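Local coordinates for hypothetical protein PAE2754 (Pyrobaculum aerophilum, PDB 1V8P) that probably acts as the ribonuclease toxin of a toxin-antitoxin pair, a magnesium-dependent PIN-domain nuclease that also degrades single-stranded DNA slowly from its ends, at residues 34-39 against 130-135. The protein carries 1 engineered substitution. Residues are numbered along the deposited sequence; the frame is centred on the assembly and turned at random.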
ATOM      1  N   ALA C  34       5.584  14.464   1.219  1.00 31.03           N
ATOM      2  CA  ALA C  34       5.385  14.058  -0.161  1.00 31.30           C
ATOM      3  C   ALA C  34       4.170  14.673  -0.842  1.00 32.38           C
ATOM      4  O   ALA C  34       4.280  15.150  -1.977  1.00 31.35           O
ATOM      5  CB  ALA C  34       5.327  12.532  -0.257  1.00 31.20           C
ATOM      6  N   SER C  35       3.020  14.674  -0.171  1.00 31.37           N
ATOM      7  CA  SER C  35       1.840  15.245  -0.801  1.00 32.63           C
ATOM      8  C   SER C  35       1.998  16.741  -1.047  1.00 32.30           C
ATOM      9  O   SER C  35       1.541  17.245  -2.070  1.00 32.47           O
ATOM     10  CB  SER C  35       0.588  14.983   0.039  1.00 34.38           C
ATOM     11  OG  SER C  35       0.450  15.930   1.076  1.00 36.21           O
ATOM     12  N   ALA C  36       2.647  17.450  -0.120  1.00 32.60           N
ATOM     13  CA  ALA C  36       2.855  18.893  -0.267  1.00 33.61           C
ATOM     14  C   ALA C  36       3.909  19.168  -1.327  1.00 35.24           C
ATOM     15  O   ALA C  36       3.719  20.002  -2.220  1.00 32.02           O
ATOM     16  CB  ALA C  36       3.298  19.503   1.049  1.00 33.18           C
ATOM     17  N   LEU C  37       5.033  18.467  -1.188  1.00 37.00           N
ATOM     18  CA  LEU C  37       6.146  18.582  -2.114  1.00 38.44           C
ATOM     19  C   LEU C  37       5.582  18.452  -3.523  1.00 38.77           C
ATOM     20  O   LEU C  37       5.904  19.241  -4.409  1.00 39.24           O
ATOM     21  CB  LEU C  37       7.166  17.472  -1.827  1.00 39.28           C
ATOM     22  CG  LEU C  37       8.497  17.376  -2.582  1.00 39.81           C
ATOM     23  CD1 LEU C  37       8.263  16.976  -4.024  1.00 39.32           C
ATOM     24  CD2 LEU C  37       9.213  18.696  -2.491  1.00 40.17           C
ATOM     25  N   TYR C  38       4.718  17.463  -3.717  1.00 39.14           N
ATOM     26  CA  TYR C  38       4.112  17.246  -5.018  1.00 40.31           C
ATOM     27  C   TYR C  38       3.339  18.470  -5.509  1.00 39.49           C
ATOM     28  O   TYR C  38       3.431  18.831  -6.669  1.00 40.85           O
ATOM     29  CB  TYR C  38       3.181  16.033  -4.979  1.00 41.21           C
ATOM     30  CG  TYR C  38       3.444  15.043  -6.091  1.00 41.87           C
ATOM     31  CD1 TYR C  38       4.607  14.269  -6.099  1.00 41.97           C
ATOM     32  CD2 TYR C  38       2.543  14.894  -7.145  1.00 41.34           C
ATOM     33  CE1 TYR C  38       4.864  13.367  -7.131  1.00 43.53           C
ATOM     34  CE2 TYR C  38       2.787  13.997  -8.178  1.00 42.64           C
ATOM     35  CZ  TYR C  38       3.947  13.236  -8.168  1.00 44.71           C
ATOM     36  OH  TYR C  38       4.187  12.343  -9.195  1.00 47.52           O
ATOM     37  N   ALA C  39       2.569  19.110  -4.640  1.00 39.54           N
ATOM     38  CA  ALA C  39       1.818  20.293  -5.065  1.00 40.94           C
ATOM     39  C   ALA C  39       2.801  21.423  -5.390  1.00 41.72           C
ATOM     40  O   ALA C  39       2.712  22.062  -6.436  1.00 42.64           O
ATOM     41  CB  ALA C  39       0.845  20.735  -3.965  1.00 39.61           C
ATOM     42  N   VAL C 130       6.850  23.801  11.272  1.00 33.57           N
ATOM     43  CA  VAL C 130       5.465  23.759  10.808  1.00 33.35           C
ATOM     44  C   VAL C 130       5.370  22.702   9.730  1.00 33.82           C
ATOM     45  O   VAL C 130       6.040  22.802   8.709  1.00 33.48           O
ATOM     46  CB  VAL C 130       5.006  25.094  10.196  1.00 33.04           C
ATOM     47  CG1 VAL C 130       3.651  24.914   9.536  1.00 32.38           C
ATOM     48  CG2 VAL C 130       4.934  26.180  11.275  1.00 34.08           C
ATOM     49  N   LEU C 131       4.535  21.691   9.947  1.00 32.94           N
ATOM     50  CA  LEU C 131       4.386  20.640   8.959  1.00 33.19           C
ATOM     51  C   LEU C 131       3.509  21.129   7.803  1.00 33.70           C
ATOM     52  O   LEU C 131       2.393  21.604   8.016  1.00 34.87           O
ATOM     53  CB  LEU C 131       3.729  19.398   9.583  1.00 32.62           C
ATOM     54  CG  LEU C 131       3.910  18.014   8.926  1.00 32.66           C
ATOM     55  CD1 LEU C 131       2.720  17.126   9.262  1.00 29.67           C
ATOM     56  CD2 LEU C 131       4.036  18.125   7.436  1.00 32.69           C
ATOM     57  N   VAL C 132       4.015  21.031   6.582  1.00 32.77           N
ATOM     58  CA  VAL C 132       3.209  21.390   5.424  1.00 31.71           C
ATOM     59  C   VAL C 132       2.831  20.037   4.778  1.00 33.35           C
ATOM     60  O   VAL C 132       3.691  19.230   4.417  1.00 32.55           O
ATOM     61  CB  VAL C 132       3.983  22.281   4.429  1.00 30.08           C
ATOM     62  CG1 VAL C 132       3.023  22.807   3.355  1.00 29.33           C
ATOM     63  CG2 VAL C 132       4.629  23.460   5.180  1.00 28.47           C
ATOM     64  N   THR C 133       1.534  19.782   4.679  1.00 33.82           N
ATOM     65  CA  THR C 133       1.029  18.536   4.129  1.00 34.31           C
ATOM     66  C   THR C 133      -0.277  18.810   3.406  1.00 34.34           C
ATOM     67  O   THR C 133      -0.946  19.803   3.658  1.00 34.69           O
ATOM     68  CB  THR C 133       0.775  17.490   5.264  1.00 35.28           C
ATOM     69  OG1 THR C 133       0.079  16.351   4.746  1.00 33.66           O
ATOM     70  CG2 THR C 133      -0.049  18.106   6.381  1.00 35.30           C
ATOM     71  N   GLN C 134      -0.640  17.916   2.504  1.00 34.57           N
ATOM     72  CA  GLN C 134      -1.860  18.090   1.758  1.00 35.08           C
ATOM     73  C   GLN C 134      -2.899  17.105   2.289  1.00 34.70           C
ATOM     74  O   GLN C 134      -4.070  17.175   1.910  1.00 35.26           O
ATOM     75  CB  GLN C 134      -1.577  17.857   0.270  1.00 34.98           C
ATOM     76  CG  GLN C 134      -2.439  18.662  -0.674  1.00 38.70           C
ATOM     77  CD  GLN C 134      -2.189  20.145  -0.567  1.00 38.47           C
ATOM     78  OE1 GLN C 134      -1.261  20.575   0.089  1.00 40.96           O
ATOM     79  NE2 GLN C 134      -3.018  20.933  -1.219  1.00 38.85           N
ATOM     80  N   ASP C 135      -2.457  16.213   3.184  1.00 34.55           N
ATOM     81  CA  ASP C 135      -3.297  15.169   3.806  1.00 35.54           C
ATOM     82  C   ASP C 135      -4.142  15.686   4.982  1.00 35.66           C
ATOM     83  O   ASP C 135      -3.612  16.039   6.033  1.00 35.53           O
ATOM     84  CB  ASP C 135      -2.400  13.997   4.262  1.00 34.87           C
ATOM     85  CG  ASP C 135      -3.180  12.875   4.962  1.00 35.70           C
ATOM     86  OD1 ASP C 135      -4.406  12.991   5.129  1.00 35.88           O
ATOM     87  OD2 ASP C 135      -2.561  11.868   5.352  1.00 36.41           O
TER
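In this PIN domain two of the three predicted magnesium ligands, Asp33 and Asp135, follow neighbouring parallel strands, and here Ser35, in the first turn of the helix following one strand, meets Gln134 in the loop that leaves the other. The evidence is one cross-segment hydrogen bond: Gln134 N donates to Ser35 OG over 2.7 Å, bent to 143° at the hydrogen. With chi1 at 83°, OG lies between its own backbone N and carbonyl carbon, and from there it faces the backbone N-H of Gln134. Ser35 OG is also hydrogen-bonded to Asp33 OD1, so this hydroxyl links a predicted magnesium ligand to the loop carrying another, Asp135. Thr133 makes a second link. Its OG1, anti to the backbone N (chi1 171°), accepts from Asp135 N at 3.0 Å, which defines an ST turn, and it is hydrogen-bonded to Asp33 OD2 as well. The backbone leading into Asp135 is thereby tied to the Asp33 carboxylate.

Beside this polar cluster Ala36 CB meets the Val132 CG1 methyl at 4.0 Å, a plain apolar contact. The CA atoms of Ala36 and Thr133 are the nearest such pair across the contact, at 4.8 Å. Asp135 is the N-cap of helix 136-141, its OD1 accepting from Glu137 N. Its OD2 lies close to Asp117 OD1, both residues being predicted magnesium ligands, and forms a salt bridge with Arg73 of the second subunit. Leu74 of that subunit packs on Ser35, Gln134 and Asp135, while strand 130-132 runs parallel to strand 30-32 at one edge of the chain's sheet and another face of helix 34-40 lies against helix 58-73.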